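Local coordinates for putative phosphinothricin n-acetyltransferase (Acinetobacter baylyi, PDB 2JLM), which probably transfers the acetyl group of acetyl-CoA to the amino group of methionine sulfone and methionine sulfoximine, as a member of the GNAT acetyltransferase family, at residues T8-V13 with L105-H110; F61-A66 with L74-W79; V70-G75 with Y97-Y102. All coordinates share one frame; numbering follows the deposited sequence.

Contact 1 of 3, residues T8-V13 with L105-H110; sequences TLFRFV and LGLSKH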
ATOM      1  N   THR D   8      26.469 -20.321   8.502  1.00 51.30           N
ATOM      2  CA  THR D   8      25.986 -18.982   8.791  1.00 30.05           C
ATOM      3  C   THR D   8      24.472 -19.010   8.806  1.00 38.24           C
ATOM      4  O   THR D   8      23.831 -19.315   7.796  1.00 37.86           O
ATOM      5  CB  THR D   8      26.433 -17.965   7.737  1.00 42.17           C
ATOM      6  OG1 THR D   8      27.857 -17.827   7.777  1.00 39.32           O
ATOM      7  CG2 THR D   8      25.790 -16.606   8.010  1.00 41.93           C
ATOM      8  N   LEU D   9      23.906 -18.707   9.965  1.00 46.44           N
ATOM      9  CA  LEU D   9      22.465 -18.604  10.101  1.00 45.93           C
ATOM     10  C   LEU D   9      22.061 -17.210   9.631  1.00 26.23           C
ATOM     11  O   LEU D   9      22.715 -16.222   9.969  1.00 35.05           O
ATOM     12  CB  LEU D   9      22.067 -18.814  11.560  1.00 39.75           C
ATOM     13  CG  LEU D   9      20.598 -19.114  11.840  1.00 32.45           C
ATOM     14  CD1 LEU D   9      20.240 -20.466  11.275  1.00 31.08           C
ATOM     15  CD2 LEU D   9      20.337 -19.067  13.334  1.00 33.83           C
ATOM     16  N   PHE D  10      20.995 -17.123   8.843  1.00 22.75           N
ATOM     17  CA  PHE D  10      20.540 -15.819   8.372  1.00 26.13           C
ATOM     18  C   PHE D  10      19.043 -15.815   8.145  1.00 26.45           C
ATOM     19  O   PHE D  10      18.429 -16.869   7.943  1.00 32.88           O
ATOM     20  CB  PHE D  10      21.251 -15.432   7.068  1.00 36.17           C
ATOM     21  CG  PHE D  10      20.664 -16.081   5.849  1.00 27.92           C
ATOM     22  CD1 PHE D  10      19.701 -15.427   5.097  1.00 31.03           C
ATOM     23  CD2 PHE D  10      21.064 -17.351   5.464  1.00 31.79           C
ATOM     24  CE1 PHE D  10      19.156 -16.025   3.973  1.00 31.96           C
ATOM     25  CE2 PHE D  10      20.527 -17.954   4.348  1.00 36.13           C
ATOM     26  CZ  PHE D  10      19.573 -17.292   3.598  1.00 24.04           C
ATOM     27  N   ARG D  11      18.459 -14.619   8.177  1.00 25.71           N
ATOM     28  CA  ARG D  11      17.037 -14.455   7.919  1.00 27.49           C
ATOM     29  C   ARG D  11      16.843 -13.324   6.916  1.00 41.66           C
ATOM     30  O   ARG D  11      17.750 -12.524   6.701  1.00 19.30           O
ATOM     31  CB  ARG D  11      16.301 -14.103   9.208  1.00 27.76           C
ATOM     32  CG  ARG D  11      16.626 -12.693   9.702  1.00 35.52           C
ATOM     33  CD  ARG D  11      15.971 -12.399  11.039  1.00 41.63           C
ATOM     34  NE  ARG D  11      16.692 -11.350  11.754  1.00 52.84           N
ATOM     35  CZ  ARG D  11      16.251 -10.104  11.900  1.00 39.33           C
ATOM     36  NH1 ARG D  11      15.071  -9.756  11.397  1.00 40.25           N
ATOM     37  NH2 ARG D  11      16.984  -9.212  12.553  1.00 45.64           N
ATOM     38  N   PHE D  12      15.653 -13.260   6.323  1.00 19.84           N
ATOM     39  CA  PHE D  12      15.309 -12.199   5.389  1.00 34.96           C
ATOM     40  C   PHE D  12      14.755 -11.006   6.141  1.00 33.79           C
ATOM     41  O   PHE D  12      14.091 -11.162   7.156  1.00 44.19           O
ATOM     42  CB  PHE D  12      14.278 -12.685   4.362  1.00 23.87           C
ATOM     43  CG  PHE D  12      14.841 -13.631   3.344  1.00 25.84           C
ATOM     44  CD1 PHE D  12      14.201 -14.822   3.058  1.00 14.38           C
ATOM     45  CD2 PHE D  12      16.017 -13.320   2.667  1.00 23.94           C
ATOM     46  CE1 PHE D  12      14.721 -15.692   2.115  1.00 23.69           C
ATOM     47  CE2 PHE D  12      16.542 -14.182   1.722  1.00 15.40           C
ATOM     48  CZ  PHE D  12      15.904 -15.368   1.445  1.00 17.22           C
ATOM     49  N   VAL D  13      15.036  -9.815   5.630  1.00 30.74           N
ATOM     50  CA  VAL D  13      14.457  -8.599   6.159  1.00 36.66           C
ATOM     51  C   VAL D  13      14.073  -7.652   5.017  1.00 36.48           C
ATOM     52  O   VAL D  13      14.623  -7.728   3.925  1.00 38.39           O
ATOM     53  CB  VAL D  13      15.455  -7.879   7.073  1.00 38.77           C
ATOM     54  CG1 VAL D  13      16.655  -7.428   6.268  1.00 38.35           C
ATOM     55  CG2 VAL D  13      14.797  -6.686   7.729  1.00 57.44           C
ATOM     56  N   LEU D 105      28.818 -18.254  -0.516  1.00 46.99           N
ATOM     57  CA  LEU D 105      28.013 -19.014   0.443  1.00 37.34           C
ATOM     58  C   LEU D 105      26.602 -19.361  -0.032  1.00 46.78           C
ATOM     59  O   LEU D 105      25.857 -20.024   0.689  1.00 41.10           O
ATOM     60  CB  LEU D 105      27.916 -18.244   1.762  1.00 16.71           C
ATOM     61  CG  LEU D 105      29.256 -17.886   2.408  1.00 61.48           C
ATOM     62  CD1 LEU D 105      29.038 -17.043   3.663  1.00 27.24           C
ATOM     63  CD2 LEU D 105      30.051 -19.155   2.714  1.00 41.76           C
ATOM     64  N   GLY D 106      26.222 -18.900  -1.221  1.00 32.90           N
ATOM     65  CA  GLY D 106      24.893 -19.179  -1.749  1.00 28.97           C
ATOM     66  C   GLY D 106      23.864 -18.146  -1.319  1.00 26.08           C
ATOM     67  O   GLY D 106      22.648 -18.350  -1.425  1.00 31.76           O
ATOM     68  N   LEU D 107      24.352 -17.021  -0.822  1.00 19.50           N
ATOM     69  CA  LEU D 107      23.468 -15.930  -0.456  1.00 20.24           C
ATOM     70  C   LEU D 107      22.717 -15.349  -1.675  1.00 33.47           C
ATOM     71  O   LEU D 107      21.527 -15.039  -1.587  1.00 31.58           O
ATOM     72  CB  LEU D 107      24.251 -14.846   0.292  1.00 15.55           C
ATOM     73  CG  LEU D 107      24.439 -15.199   1.771  1.00 40.32           C
ATOM     74  CD1 LEU D 107      25.195 -14.112   2.526  1.00 31.63           C
ATOM     75  CD2 LEU D 107      23.090 -15.446   2.408  1.00 35.87           C
ATOM     76  N   SER D 108      23.414 -15.221  -2.804  1.00 22.70           N
ATOM     77  CA  SER D 108      22.842 -14.648  -4.021  1.00 23.24           C
ATOM     78  C   SER D 108      21.625 -15.417  -4.436  1.00 24.42           C
ATOM     79  O   SER D 108      20.635 -14.846  -4.875  1.00 27.14           O
ATOM     80  CB  SER D 108      23.850 -14.706  -5.181  1.00 22.72           C
ATOM     81  OG  SER D 108      24.768 -13.637  -5.079  1.00 35.83           O
ATOM     82  N   LYS D 109      21.719 -16.729  -4.309  1.00 15.85           N
ATOM     83  CA  LYS D 109      20.669 -17.600  -4.777  1.00 24.96           C
ATOM     84  C   LYS D 109      19.444 -17.467  -3.871  1.00 34.04           C
ATOM     85  O   LYS D 109      18.321 -17.365  -4.358  1.00 24.49           O
ATOM     86  CB  LYS D 109      21.187 -19.044  -4.864  1.00 12.81           C
ATOM     87  CG  LYS D 109      20.214 -20.025  -5.513  1.00 30.81           C
ATOM     88  CD  LYS D 109      20.702 -21.464  -5.386  1.00 37.78           C
ATOM     89  N   HIS D 110      19.667 -17.451  -2.556  1.00 30.91           N
ATOM     90  CA  HIS D 110      18.587 -17.251  -1.587  1.00 25.62           C
ATOM     91  C   HIS D 110      17.854 -15.933  -1.823  1.00 17.82           C
ATOM     92  O   HIS D 110      16.629 -15.895  -1.879  1.00 23.95           O
ATOM     93  CB  HIS D 110      19.136 -17.231  -0.153  1.00 24.28           C
ATOM     94  CG  HIS D 110      19.685 -18.541   0.303  1.00 31.83           C
ATOM     95  ND1 HIS D 110      18.944 -19.702   0.279  1.00 37.82           N
ATOM     96  CD2 HIS D 110      20.895 -18.875   0.809  1.00 23.88           C
ATOM     97  CE1 HIS D 110      19.678 -20.696   0.743  1.00 30.54           C
ATOM     98  NE2 HIS D 110      20.865 -20.221   1.072  1.00 36.66           N
TER
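The first strand of the GNAT sheet meets the start of the helix after the glycine-rich loop where Phe10 and Phe12, from strand 7-14, pack on Leu107 and His110. Phe10 CG stands between the backbone N and the carbonyl carbon (chi1 80°), and the ring reaches across to the helix. Leu107 comes in over one face, its CD2 methyl 4.0 Å from the centroid of the Phe10 ring and almost on the ring normal, a CH-pi contact. At the far end of the ring, Phe10 CZ lies 3.5 Å from His110 CD2 and over a face of the imidazole. The two planes meet at 47°, so the pair is oblique, with ring centroids 5.0 Å apart. Phe12 packs beside Phe10: its CE2 sits in plane at the edge of the Phe10 ring, and its CZ is 3.4 Å from the carbonyl O of His110. Thr8 reaches Leu105 more loosely. Polar bonds are made across a subunit interface: Thr7 of the second subunit hydrogen-bonds Leu105 O and, weakly, His110 NE2, and a strand of that chain pairs in parallel with residues 8-10. Gly106 takes the N-cap position of helix 107-121 and belongs to the Q/R-x-x-G-x-G/A loop of the family, which in GNAT enzymes binds the pyrophosphate of acetyl-CoA and probably does so here.

Contact 2 of 3, residues F61-A66 with L74-W79; sequences FPIIGA and LGFASW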
ATOM      1  N   PHE D  61       9.255  -0.405  -5.031  1.00 31.22           N
ATOM      2  CA  PHE D  61      10.297  -1.359  -5.387  1.00 32.52           C
ATOM      3  C   PHE D  61      10.837  -2.026  -4.130  1.00 28.32           C
ATOM      4  O   PHE D  61      11.279  -1.344  -3.198  1.00 26.06           O
ATOM      5  CB  PHE D  61      11.440  -0.660  -6.123  1.00 24.02           C
ATOM      6  CG  PHE D  61      11.065  -0.164  -7.496  1.00 16.98           C
ATOM      7  CD1 PHE D  61      10.034  -0.762  -8.209  1.00 28.93           C
ATOM      8  CD2 PHE D  61      11.759   0.874  -8.077  1.00 17.43           C
ATOM      9  CE1 PHE D  61       9.696  -0.313  -9.474  1.00 19.39           C
ATOM     10  CE2 PHE D  61      11.430   1.331  -9.343  1.00 24.34           C
ATOM     11  CZ  PHE D  61      10.398   0.735 -10.042  1.00 22.98           C
ATOM     12  N   PRO D  62      10.809  -3.363  -4.093  1.00 24.97           N
ATOM     13  CA  PRO D  62      11.255  -4.053  -2.878  1.00 25.08           C
ATOM     14  C   PRO D  62      12.764  -3.947  -2.682  1.00 30.73           C
ATOM     15  O   PRO D  62      13.514  -3.841  -3.654  1.00 33.39           O
ATOM     16  CB  PRO D  62      10.854  -5.510  -3.137  1.00 16.52           C
ATOM     17  CG  PRO D  62      10.809  -5.632  -4.630  1.00 38.00           C
ATOM     18  CD  PRO D  62      10.430  -4.290  -5.173  1.00 30.74           C
ATOM     19  N   ILE D  63      13.201  -3.942  -1.431  1.00 36.93           N
ATOM     20  CA  ILE D  63      14.611  -4.139  -1.117  1.00 32.00           C
ATOM     21  C   ILE D  63      14.679  -5.261  -0.088  1.00 44.18           C
ATOM     22  O   ILE D  63      14.333  -5.065   1.076  1.00 42.15           O
ATOM     23  CB  ILE D  63      15.279  -2.865  -0.562  1.00 42.77           C
ATOM     24  CG1 ILE D  63      14.834  -1.622  -1.342  1.00 24.87           C
ATOM     25  CG2 ILE D  63      16.799  -2.981  -0.610  1.00 22.33           C
ATOM     26  CD1 ILE D  63      15.477  -0.340  -0.819  1.00 28.21           C
ATOM     27  N   ILE D  64      15.095  -6.443  -0.531  1.00 28.26           N
ATOM     28  CA  ILE D  64      15.115  -7.623   0.324  1.00 24.89           C
ATOM     29  C   ILE D  64      16.529  -7.911   0.817  1.00 36.01           C
ATOM     30  O   ILE D  64      17.450  -8.104   0.025  1.00 30.02           O
ATOM     31  CB  ILE D  64      14.554  -8.856  -0.406  1.00 24.49           C
ATOM     32  CG1 ILE D  64      13.131  -8.584  -0.905  1.00 23.67           C
ATOM     33  CG2 ILE D  64      14.541 -10.060   0.508  1.00 26.28           C
ATOM     34  CD1 ILE D  64      12.509  -9.768  -1.686  1.00 21.92           C
ATOM     35  N   GLY D  65      16.703  -7.928   2.132  1.00 38.53           N
ATOM     36  CA  GLY D  65      18.022  -8.105   2.712  1.00 26.80           C
ATOM     37  C   GLY D  65      18.192  -9.441   3.407  1.00 25.02           C
ATOM     38  O   GLY D  65      17.217 -10.127   3.721  1.00 26.23           O
ATOM     39  N   ALA D  66      19.444  -9.821   3.634  1.00 19.30           N
ATOM     40  CA  ALA D  66      19.751 -11.033   4.385  1.00 28.49           C
ATOM     41  C   ALA D  66      20.615 -10.635   5.572  1.00 51.27           C
ATOM     42  O   ALA D  66      21.616  -9.927   5.411  1.00 30.55           O
ATOM     43  CB  ALA D  66      20.464 -12.052   3.508  1.00 19.51           C
ATOM     44  N   LEU D  74      24.058  -9.034   5.317  1.00 26.11           N
ATOM     45  CA  LEU D  74      24.892  -9.941   4.524  1.00 37.34           C
ATOM     46  C   LEU D  74      24.844  -9.607   3.039  1.00 45.46           C
ATOM     47  O   LEU D  74      25.740  -9.969   2.281  1.00 31.42           O
ATOM     48  CB  LEU D  74      24.469 -11.396   4.730  1.00 26.92           C
ATOM     49  CG  LEU D  74      24.600 -11.918   6.161  1.00 41.61           C
ATOM     50  CD1 LEU D  74      24.609 -13.438   6.171  1.00 23.82           C
ATOM     51  CD2 LEU D  74      25.870 -11.380   6.810  1.00 41.68           C
ATOM     52  N   GLY D  75      23.793  -8.912   2.629  1.00 40.44           N
ATOM     53  CA  GLY D  75      23.598  -8.598   1.231  1.00 33.48           C
ATOM     54  C   GLY D  75      22.137  -8.311   0.995  1.00 26.22           C
ATOM     55  O   GLY D  75      21.305  -8.553   1.874  1.00 25.69           O
ATOM     56  N   PHE D  76      21.826  -7.788  -0.184  1.00 20.24           N
ATOM     57  CA  PHE D  76      20.457  -7.404  -0.513  1.00 32.71           C
ATOM     58  C   PHE D  76      20.137  -7.604  -1.994  1.00 30.11           C
ATOM     59  O   PHE D  76      21.029  -7.737  -2.833  1.00 29.65           O
ATOM     60  CB  PHE D  76      20.192  -5.953  -0.093  1.00 22.97           C
ATOM     61  CG  PHE D  76      20.954  -4.940  -0.892  1.00 32.63           C
ATOM     62  CD1 PHE D  76      20.353  -4.276  -1.948  1.00 43.75           C
ATOM     63  CD2 PHE D  76      22.279  -4.656  -0.594  1.00 40.35           C
ATOM     64  CE1 PHE D  76      21.059  -3.340  -2.694  1.00 31.01           C
ATOM     65  CE2 PHE D  76      22.989  -3.724  -1.335  1.00 43.15           C
ATOM     66  CZ  PHE D  76      22.377  -3.068  -2.386  1.00 37.65           C
ATOM     67  N   ALA D  77      18.855  -7.658  -2.312  1.00 33.92           N
ATOM     68  CA  ALA D  77      18.434  -7.760  -3.696  1.00 27.91           C
ATOM     69  C   ALA D  77      17.321  -6.757  -3.889  1.00 38.44           C
ATOM     70  O   ALA D  77      16.636  -6.393  -2.937  1.00 29.62           O
ATOM     71  CB  ALA D  77      17.952  -9.160  -4.019  1.00 17.17           C
ATOM     72  N   SER D  78      17.143  -6.300  -5.118  1.00 25.91           N
ATOM     73  CA  SER D  78      16.156  -5.274  -5.378  1.00 24.48           C
ATOM     74  C   SER D  78      15.854  -5.247  -6.872  1.00 32.92           C
ATOM     75  O   SER D  78      16.532  -5.913  -7.653  1.00 20.12           O
ATOM     76  CB  SER D  78      16.701  -3.925  -4.918  1.00 21.44           C
ATOM     77  OG  SER D  78      15.708  -2.915  -4.991  1.00 32.30           O
ATOM     78  N   TRP D  79      14.828  -4.500  -7.266  1.00 23.34           N
ATOM     79  CA  TRP D  79      14.624  -4.203  -8.683  1.00 30.05           C
ATOM     80  C   TRP D  79      14.204  -2.759  -8.904  1.00 22.46           C
ATOM     81  O   TRP D  79      13.859  -2.050  -7.967  1.00 33.82           O
ATOM     82  CB  TRP D  79      13.647  -5.179  -9.356  1.00 13.22           C
ATOM     83  CG  TRP D  79      12.212  -5.010  -8.983  1.00 21.29           C
ATOM     84  CD1 TRP D  79      11.447  -3.890  -9.148  1.00 20.36           C
ATOM     85  CD2 TRP D  79      11.348  -6.003  -8.414  1.00 14.70           C
ATOM     86  NE1 TRP D  79      10.174  -4.115  -8.700  1.00 20.25           N
ATOM     87  CE2 TRP D  79      10.084  -5.405  -8.245  1.00 26.75           C
ATOM     88  CE3 TRP D  79      11.523  -7.331  -8.020  1.00 28.48           C
ATOM     89  CZ2 TRP D  79       9.005  -6.091  -7.701  1.00 22.29           C
ATOM     90  CZ3 TRP D  79      10.451  -8.008  -7.480  1.00 24.50           C
ATOM     91  CH2 TRP D  79       9.206  -7.387  -7.323  1.00 27.19           C
TER
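Pro62 and Trp79 cross at about a right angle, the proline lying over one face of the indole. Pro62 CG is 3.5 Å from the centroid of the six-membered ring of Trp79, only 6° off its normal, while Pro62 CD sits over the same face near the ring fusion, 3.3 Å from Trp79 CE2. Phe61 meets the same indole at its other end: its CD1 is 3.4 Å from Trp79 NE1, with the ring planes turned 67° apart in an oblique pair. That NE1 hydrogen-bonds a bound diethylene glycol, probably from the crystallisation liquor. These residues lie at the open end of an antiparallel beta hairpin, strands 63-68 and 73-81, second and third from the 7-14 edge of the GNAT sheet. Ile64 and Ala77 form a hydrogen-bonded pair, Ile64 N to Ala77 O at 2.9 Å. At the other end Ala66 faces both Leu74 and Gly75, a beta bulge: its O takes Leu74 N at 2.6 Å and its N gives to Gly75 O. Ile63 and Phe76 lie side by side, pointing the same way, with Ile63 CG2 4.0 Å from Phe76 CD1. Ser78 OG donates to Pro62 O at 2.7 Å in the carbonyl plane and also bonds Lys56 NZ.

Contact 3 of 3, residues V70-G75 with Y97-Y102; sequences VGQLLG and YIHKDY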
ATOM      1  N   VAL D  70      23.623 -11.976  14.225  1.00 50.07           N
ATOM      2  CA  VAL D  70      24.075 -10.768  14.914  1.00 47.02           C
ATOM      3  C   VAL D  70      23.471  -9.445  14.395  1.00 65.56           C
ATOM      4  O   VAL D  70      23.576  -8.408  15.052  1.00 72.80           O
ATOM      5  CB  VAL D  70      25.616 -10.695  14.876  1.00 37.51           C
ATOM      6  CG1 VAL D  70      26.118  -9.346  15.359  1.00 64.69           C
ATOM      7  CG2 VAL D  70      26.210 -11.832  15.704  1.00 71.54           C
ATOM      8  N   GLY D  71      22.843  -9.473  13.224  1.00 58.61           N
ATOM      9  CA  GLY D  71      22.186  -8.283  12.702  1.00 57.21           C
ATOM     10  C   GLY D  71      22.913  -7.586  11.560  1.00 39.05           C
ATOM     11  O   GLY D  71      22.452  -6.567  11.043  1.00 48.78           O
ATOM     12  N   GLN D  72      24.054  -8.135  11.165  1.00 38.22           N
ATOM     13  CA  GLN D  72      24.824  -7.597  10.051  1.00 43.97           C
ATOM     14  C   GLN D  72      24.150  -7.873   8.695  1.00 39.34           C
ATOM     15  O   GLN D  72      23.734  -9.004   8.408  1.00 37.62           O
ATOM     16  CB  GLN D  72      26.237  -8.187  10.069  1.00 52.76           C
ATOM     17  CG  GLN D  72      27.203  -7.523   9.103  1.00 62.56           C
ATOM     18  CD  GLN D  72      28.588  -8.141   9.150  1.00 91.25           C
ATOM     19  OE1 GLN D  72      29.458  -7.807   8.342  1.00 78.02           O
ATOM     20  NE2 GLN D  72      28.799  -9.050  10.100  1.00 77.58           N
ATOM     21  N   LEU D  73      24.048  -6.840   7.862  1.00 40.70           N
ATOM     22  CA  LEU D  73      23.500  -6.999   6.519  1.00 33.48           C
ATOM     23  C   LEU D  73      24.458  -7.808   5.648  1.00 35.32           C
ATOM     24  O   LEU D  73      25.539  -7.333   5.300  1.00 31.69           O
ATOM     25  CB  LEU D  73      23.211  -5.637   5.884  1.00 23.44           C
ATOM     26  CG  LEU D  73      22.419  -5.664   4.572  1.00 39.62           C
ATOM     27  CD1 LEU D  73      20.990  -6.165   4.782  1.00 26.00           C
ATOM     28  CD2 LEU D  73      22.414  -4.292   3.944  1.00 28.89           C
ATOM     29  N   LEU D  74      24.058  -9.034   5.317  1.00 26.11           N
ATOM     30  CA  LEU D  74      24.892  -9.941   4.524  1.00 37.34           C
ATOM     31  C   LEU D  74      24.844  -9.607   3.039  1.00 45.46           C
ATOM     32  O   LEU D  74      25.740  -9.969   2.281  1.00 31.42           O
ATOM     33  CB  LEU D  74      24.469 -11.396   4.730  1.00 26.92           C
ATOM     34  CG  LEU D  74      24.600 -11.918   6.161  1.00 41.61           C
ATOM     35  CD1 LEU D  74      24.609 -13.438   6.171  1.00 23.82           C
ATOM     36  CD2 LEU D  74      25.870 -11.380   6.810  1.00 41.68           C
ATOM     37  N   GLY D  75      23.793  -8.912   2.629  1.00 40.44           N
ATOM     38  CA  GLY D  75      23.598  -8.598   1.231  1.00 33.48           C
ATOM     39  C   GLY D  75      22.137  -8.311   0.995  1.00 26.22           C
ATOM     40  O   GLY D  75      21.305  -8.553   1.874  1.00 25.69           O
ATOM     41  N   TYR D  97      23.497  -7.787  -4.484  1.00 42.42           N
ATOM     42  CA  TYR D  97      24.867  -7.549  -4.036  1.00 40.29           C
ATOM     43  C   TYR D  97      25.142  -8.285  -2.742  1.00 36.91           C
ATOM     44  O   TYR D  97      24.362  -8.204  -1.795  1.00 42.11           O
ATOM     45  CB  TYR D  97      25.117  -6.058  -3.839  1.00 29.06           C
ATOM     46  CG  TYR D  97      24.856  -5.237  -5.073  1.00 45.71           C
ATOM     47  CD1 TYR D  97      23.615  -4.658  -5.284  1.00 42.11           C
ATOM     48  CD2 TYR D  97      25.850  -5.038  -6.033  1.00 21.78           C
ATOM     49  CE1 TYR D  97      23.359  -3.903  -6.411  1.00 31.92           C
ATOM     50  CE2 TYR D  97      25.598  -4.278  -7.174  1.00 38.40           C
ATOM     51  CZ  TYR D  97      24.344  -3.715  -7.353  1.00 25.98           C
ATOM     52  OH  TYR D  97      24.062  -2.952  -8.466  1.00 49.90           O
ATOM     53  N   ILE D  98      26.249  -9.013  -2.705  1.00 28.11           N
ATOM     54  CA  ILE D  98      26.620  -9.743  -1.507  1.00 31.21           C
ATOM     55  C   ILE D  98      27.816  -9.090  -0.867  1.00 33.01           C
ATOM     56  O   ILE D  98      28.753  -8.685  -1.561  1.00 33.52           O
ATOM     57  CB  ILE D  98      26.956 -11.210  -1.796  1.00 33.80           C
ATOM     58  CG1 ILE D  98      25.749 -11.904  -2.420  1.00 26.05           C
ATOM     59  CG2 ILE D  98      27.331 -11.915  -0.503  1.00 36.48           C
ATOM     60  CD1 ILE D  98      24.425 -11.488  -1.771  1.00 15.46           C
ATOM     61  N   HIS D  99      27.778  -8.982   0.460  1.00 34.26           N
ATOM     62  CA  HIS D  99      28.870  -8.379   1.214  1.00 25.32           C
ATOM     63  C   HIS D  99      30.170  -9.136   0.942  1.00 19.76           C
ATOM     64  O   HIS D  99      30.149 -10.353   0.764  1.00 26.68           O
ATOM     65  CB  HIS D  99      28.549  -8.388   2.701  1.00 39.05           C
ATOM     66  CG  HIS D  99      29.641  -7.823   3.549  1.00 59.30           C
ATOM     67  ND1 HIS D  99      30.821  -8.494   3.788  1.00 48.55           N
ATOM     68  CD2 HIS D  99      29.733  -6.646   4.214  1.00 23.18           C
ATOM     69  CE1 HIS D  99      31.597  -7.754   4.560  1.00 43.15           C
ATOM     70  NE2 HIS D  99      30.957  -6.629   4.835  1.00 49.93           N
ATOM     71  N   LYS D 100      31.290  -8.410   0.917  1.00 35.56           N
ATOM     72  CA  LYS D 100      32.595  -8.953   0.514  1.00 43.12           C
ATOM     73  C   LYS D 100      33.061 -10.163   1.333  1.00 52.22           C
ATOM     74  O   LYS D 100      33.740 -11.049   0.812  1.00 49.11           O
ATOM     75  CB  LYS D 100      33.661  -7.851   0.527  1.00 44.45           C
ATOM     76  CG  LYS D 100      33.747  -7.083   1.841  1.00 65.96           C
ATOM     77  CD  LYS D 100      34.569  -5.808   1.697  1.00 58.92           C
ATOM     78  N   ASP D 101      32.683 -10.212   2.605  1.00 38.43           N
ATOM     79  CA  ASP D 101      33.085 -11.320   3.467  1.00 45.78           C
ATOM     80  C   ASP D 101      32.189 -12.540   3.321  1.00 51.75           C
ATOM     81  O   ASP D 101      32.545 -13.632   3.762  1.00 53.47           O
ATOM     82  CB  ASP D 101      33.124 -10.880   4.934  1.00 49.93           C
ATOM     83  CG  ASP D 101      34.158  -9.797   5.191  1.00 47.65           C
ATOM     84  OD1 ASP D 101      35.230  -9.840   4.550  1.00 36.73           O
ATOM     85  OD2 ASP D 101      33.900  -8.903   6.027  1.00 47.35           O
ATOM     86  N   TYR D 102      31.026 -12.372   2.705  1.00 36.64           N
ATOM     87  CA  TYR D 102      30.068 -13.476   2.670  1.00 32.18           C
ATOM     88  C   TYR D 102      29.791 -14.027   1.283  1.00 38.73           C
ATOM     89  O   TYR D 102      28.764 -14.667   1.056  1.00 33.39           O
ATOM     90  CB  TYR D 102      28.770 -13.084   3.377  1.00 39.92           C
ATOM     91  CG  TYR D 102      28.989 -12.740   4.833  1.00 33.66           C
ATOM     92  CD1 TYR D 102      29.332 -11.450   5.214  1.00 45.69           C
ATOM     93  CD2 TYR D 102      28.880 -13.709   5.819  1.00 35.89           C
ATOM     94  CE1 TYR D 102      29.544 -11.129   6.532  1.00 53.52           C
ATOM     95  CE2 TYR D 102      29.089 -13.398   7.144  1.00 36.73           C
ATOM     96  CZ  TYR D 102      29.421 -12.105   7.495  1.00 67.97           C
ATOM     97  OH  TYR D 102      29.632 -11.786   8.815  1.00 54.95           O
TER
HETATM   98  O   HOH W   1      32.278  -8.348   8.280  1.00 45.18           O
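Leu74 and His99 share the one backbone hydrogen bond between these segments, His99 N to Leu74 O at 2.9 Å; it is nearly straight, but the donor stands well out of the carbonyl plane. Beside it Gly75 and Ile98 form a non-hydrogen-bonded antiparallel pair, their CA atoms 4.2 Å apart, and the close approach is made at a glycine. Past this pair the chain turns: Tyr102 N bonds His99 O at 2.9 Å, closing a type I beta turn over Lys100 and Asp101. The imidazole helps hold the turn, since His99 ND1 accepts Asp101 N at 2.8 Å, with the donor somewhat out of the ring plane. Within the GNAT fold this is the end of strand 91-98, whose chain here leaves its neighbour 73-81 and runs on through Arg103 to the helix that begins at Leu107. Arg103 NE in turn bonds Ile98 O.

Apolar packing rests on Leu74, whose CD2 methyl is centred over one face of the Tyr102 ring, 3.6 Å from its centroid and 6° off the normal, a CH-pi contact. Leu107 also packs on both residues.

Polar side chains meet toward the outer margin. Gln72 is fully extended, with CG anti to the backbone N (chi1 -170°), which carries its amide across to the turn. There OE1 lies over one face of the His99 ring, near the rim and 4.0 Å from NE2, and the amide plane stands 86° from the ring. The same OE1 comes near the edge of the Tyr102 ring, and NE2 lies beside the phenol oxygen. A water bridges two side chains, donating to Gln72 OE1 at 2.9 Å and to Asp101 OD2 at 2.8 Å.

Overall arrangement
Contact 2 is the buried one, its centre about 7 Å from the centre of the chain; contacts 1 and 3, their centres each about 14 Å from it, are only partly buried. Contacts 2 and 3 share Leu74 and Gly75 and join strand 73-81 to its two neighbours, 63-68 and 91-98. Contact 1 instead sets helix 107-121 against the outermost strand, 7-14, and encloses the other two along the chain. Their chemistry follows: paired backbones and a proline-tryptophan face in contact 2, ring packing beside a subunit interface in contact 1, a turn with a water bridge in contact 3. Leu107 ties them, since its CD1 packs on Leu74 and Tyr102.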